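Local atomic coordinates of heterodimeric restriction endonuclease R.BspD6I small subunit (Bacillus sp., PDB entry 2P14), a protein that probably acts as the catalytic subunit of a heterodimeric type IIS restriction endonuclease, cutting DNA in complex with a site-specific nickase subunit. Residues R27-L32 and F68-E73. Numbering follows the deposited sequence.
Sequences RVFKKL and FSILIE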
loop_
_atom_site.group_PDB
_atom_site.type_symbol
_atom_site.label_atom_id
_atom_site.label_comp_id
_atom_site.label_asym_id
_atom_site.label_seq_id
_atom_site.Cartn_x
_atom_site.Cartn_y
_atom_site.Cartn_z
ATOM N N ARG A 27 5.239 10.224 0.015
ATOM C CA ARG A 27 6.221 10.884 -0.873
ATOM C C ARG A 27 6.381 10.143 -2.204
ATOM O O ARG A 27 6.527 10.782 -3.238
ATOM C CB ARG A 27 7.590 11.027 -0.194
ATOM C CG ARG A 27 7.580 11.959 1.032
ATOM C CD ARG A 27 8.943 12.598 1.202
ATOM N NE ARG A 27 9.944 11.605 1.551
ATOM C CZ ARG A 27 11.265 11.797 1.487
ATOM N NH1 ARG A 27 11.785 12.962 1.068
ATOM N NH2 ARG A 27 12.072 10.829 1.837
ATOM N N VAL A 28 6.358 8.810 -2.177
ATOM C CA VAL A 28 6.460 8.031 -3.431
ATOM C C VAL A 28 5.301 8.363 -4.369
ATOM O O VAL A 28 5.500 8.694 -5.560
ATOM C CB VAL A 28 6.479 6.514 -3.151
ATOM C CG1 VAL A 28 6.397 5.732 -4.496
ATOM C CG2 VAL A 28 7.713 6.130 -2.425
ATOM N N PHE A 29 4.079 8.280 -3.842
ATOM C CA PHE A 29 2.888 8.552 -4.659
ATOM C C PHE A 29 2.758 10.014 -5.106
ATOM O O PHE A 29 2.363 10.309 -6.236
ATOM C CB PHE A 29 1.622 8.060 -3.971
ATOM C CG PHE A 29 1.457 6.592 -4.073
ATOM C CD1 PHE A 29 0.843 6.027 -5.210
ATOM C CD2 PHE A 29 1.942 5.753 -3.076
ATOM C CE1 PHE A 29 0.717 4.648 -5.335
ATOM C CE2 PHE A 29 1.813 4.372 -3.201
ATOM C CZ PHE A 29 1.186 3.829 -4.332
ATOM N N LYS A 30 3.181 10.929 -4.251
ATOM C CA LYS A 30 3.204 12.337 -4.656
ATOM C C LYS A 30 4.180 12.528 -5.829
ATOM O O LYS A 30 3.878 13.210 -6.818
ATOM C CB LYS A 30 3.610 13.212 -3.461
ATOM C CG LYS A 30 3.590 14.742 -3.765
ATOM C CD LYS A 30 3.947 15.549 -2.532
ATOM C CE LYS A 30 4.022 17.032 -2.867
ATOM N NZ LYS A 30 2.648 17.529 -3.152
ATOM N N LYS A 31 5.351 11.903 -5.734
ATOM C CA LYS A 31 6.360 12.060 -6.792
ATOM C C LYS A 31 5.958 11.352 -8.094
ATOM O O LYS A 31 6.275 11.834 -9.195
ATOM C CB LYS A 31 7.728 11.584 -6.341
ATOM C CG LYS A 31 8.790 12.087 -7.288
ATOM C CD LYS A 31 10.114 12.197 -6.676
ATOM C CE LYS A 31 11.107 12.782 -7.661
ATOM N NZ LYS A 31 12.344 13.103 -6.959
ATOM N N LEU A 32 5.275 10.220 -7.989
ATOM C CA LEU A 32 4.820 9.548 -9.219
ATOM C C LEU A 32 3.868 10.437 -9.991
ATOM O O LEU A 32 3.847 10.421 -11.240
ATOM C CB LEU A 32 4.151 8.219 -8.878
ATOM C CG LEU A 32 5.066 7.066 -8.470
ATOM C CD1 LEU A 32 4.244 5.903 -7.978
ATOM C CD2 LEU A 32 6.006 6.643 -9.601
ATOM N N PHE A 68 -9.715 4.898 -11.190
ATOM C CA PHE A 68 -9.665 4.000 -10.033
ATOM C C PHE A 68 -8.919 4.692 -8.927
ATOM O O PHE A 68 -8.237 5.701 -9.176
ATOM C CB PHE A 68 -8.955 2.675 -10.370
ATOM C CG PHE A 68 -7.456 2.801 -10.520
ATOM C CD1 PHE A 68 -6.585 2.308 -9.540
ATOM C CD2 PHE A 68 -6.898 3.426 -11.642
ATOM C CE1 PHE A 68 -5.182 2.428 -9.678
ATOM C CE2 PHE A 68 -5.499 3.560 -11.779
ATOM C CZ PHE A 68 -4.642 3.069 -10.809
ATOM N N SER A 69 -9.054 4.136 -7.721
ATOM C CA SER A 69 -8.367 4.657 -6.544
ATOM C C SER A 69 -7.515 3.564 -5.892
ATOM O O SER A 69 -7.805 2.369 -6.046
ATOM C CB SER A 69 -9.404 5.191 -5.553
ATOM O OG SER A 69 -10.110 6.247 -6.187
ATOM N N ILE A 70 -6.516 3.998 -5.127
ATOM C CA ILE A 70 -5.747 3.084 -4.289
ATOM C C ILE A 70 -5.755 3.620 -2.879
ATOM O O ILE A 70 -5.440 4.792 -2.665
ATOM C CB ILE A 70 -4.276 2.927 -4.713
ATOM C CG1 ILE A 70 -4.133 2.643 -6.215
ATOM C CG2 ILE A 70 -3.613 1.803 -3.921
ATOM C CD1 ILE A 70 -2.671 2.692 -6.675
ATOM N N LEU A 71 -6.203 2.769 -1.963
ATOM C CA LEU A 71 -6.088 3.087 -0.530
ATOM C C LEU A 71 -4.773 2.455 -0.127
ATOM O O LEU A 71 -4.556 1.270 -0.348
ATOM C CB LEU A 71 -7.220 2.465 0.263
ATOM C CG LEU A 71 -8.588 3.136 0.215
ATOM C CD1 LEU A 71 -9.170 2.957 -1.197
ATOM C CD2 LEU A 71 -9.513 2.543 1.222
ATOM N N ILE A 72 -3.887 3.222 0.503
ATOM C CA ILE A 72 -2.595 2.702 0.883
ATOM C C ILE A 72 -2.529 2.637 2.411
ATOM O O ILE A 72 -2.789 3.642 3.115
ATOM C CB ILE A 72 -1.447 3.533 0.310
ATOM C CG1 ILE A 72 -1.539 3.584 -1.236
ATOM C CG2 ILE A 72 -0.132 2.900 0.699
ATOM C CD1 ILE A 72 -1.598 4.964 -1.759
ATOM N N GLU A 73 -2.260 1.434 2.911
ATOM C CA GLU A 73 -2.213 1.143 4.349
ATOM C C GLU A 73 -0.785 0.709 4.660
ATOM O O GLU A 73 -0.306 -0.210 4.045
ATOM C CB GLU A 73 -3.207 0.045 4.721
ATOM C CG GLU A 73 -4.630 0.337 4.241
ATOM C CD GLU A 73 -5.399 1.303 5.092
ATOM O OE1 GLU A 73 -4.835 2.093 5.906
ATOM O OE2 GLU A 73 -6.617 1.300 4.925
#
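F29 reaches from helix 17-32 to strand 69-75 and meets I72 and I70 with its ring, the whole contact being apolar and buried. The tight part lies over one ring face, where the I72 delta methyl sits 3.8 Å from the F29 ring centroid and 14° off the ring normal, a CH-pi contact shifted slightly toward the CE2 side. I72 CD1 is 3.8 Å from F29 CE2, and I72 CG1 follows at 4.0 Å from the same atom, so CD1 lies over the face and CG1 stays within van der Waals reach of CE2. In F29, CG stands anti to the carbonyl carbon (chi1 -77°), which sends the ring off the helix to meet the isoleucine coming from the opposite direction. The pairing joins a helix to the central strand of the five-stranded mixed sheet, consistent with the PD-(D/E)XK nuclease clan, whose common core is a mixed sheet flanked by helices. Looser contact lies on the CE1 side of the ring, where I70 CD1 approaches F29 CE1 obliquely at 4.1 Å, and the I70 side chain runs roughly at right angles to that of F29. I70 also packs on L157 and L161 of helix 154-165, while Y65 touches F29 from a loop. Cut back to an alanine, this position would probably leave the I72 delta methyl without its aromatic face and open a gap between helix and sheet. On the solvent side of the helix, K30 and K31 are exposed, in contrast to the buried F29.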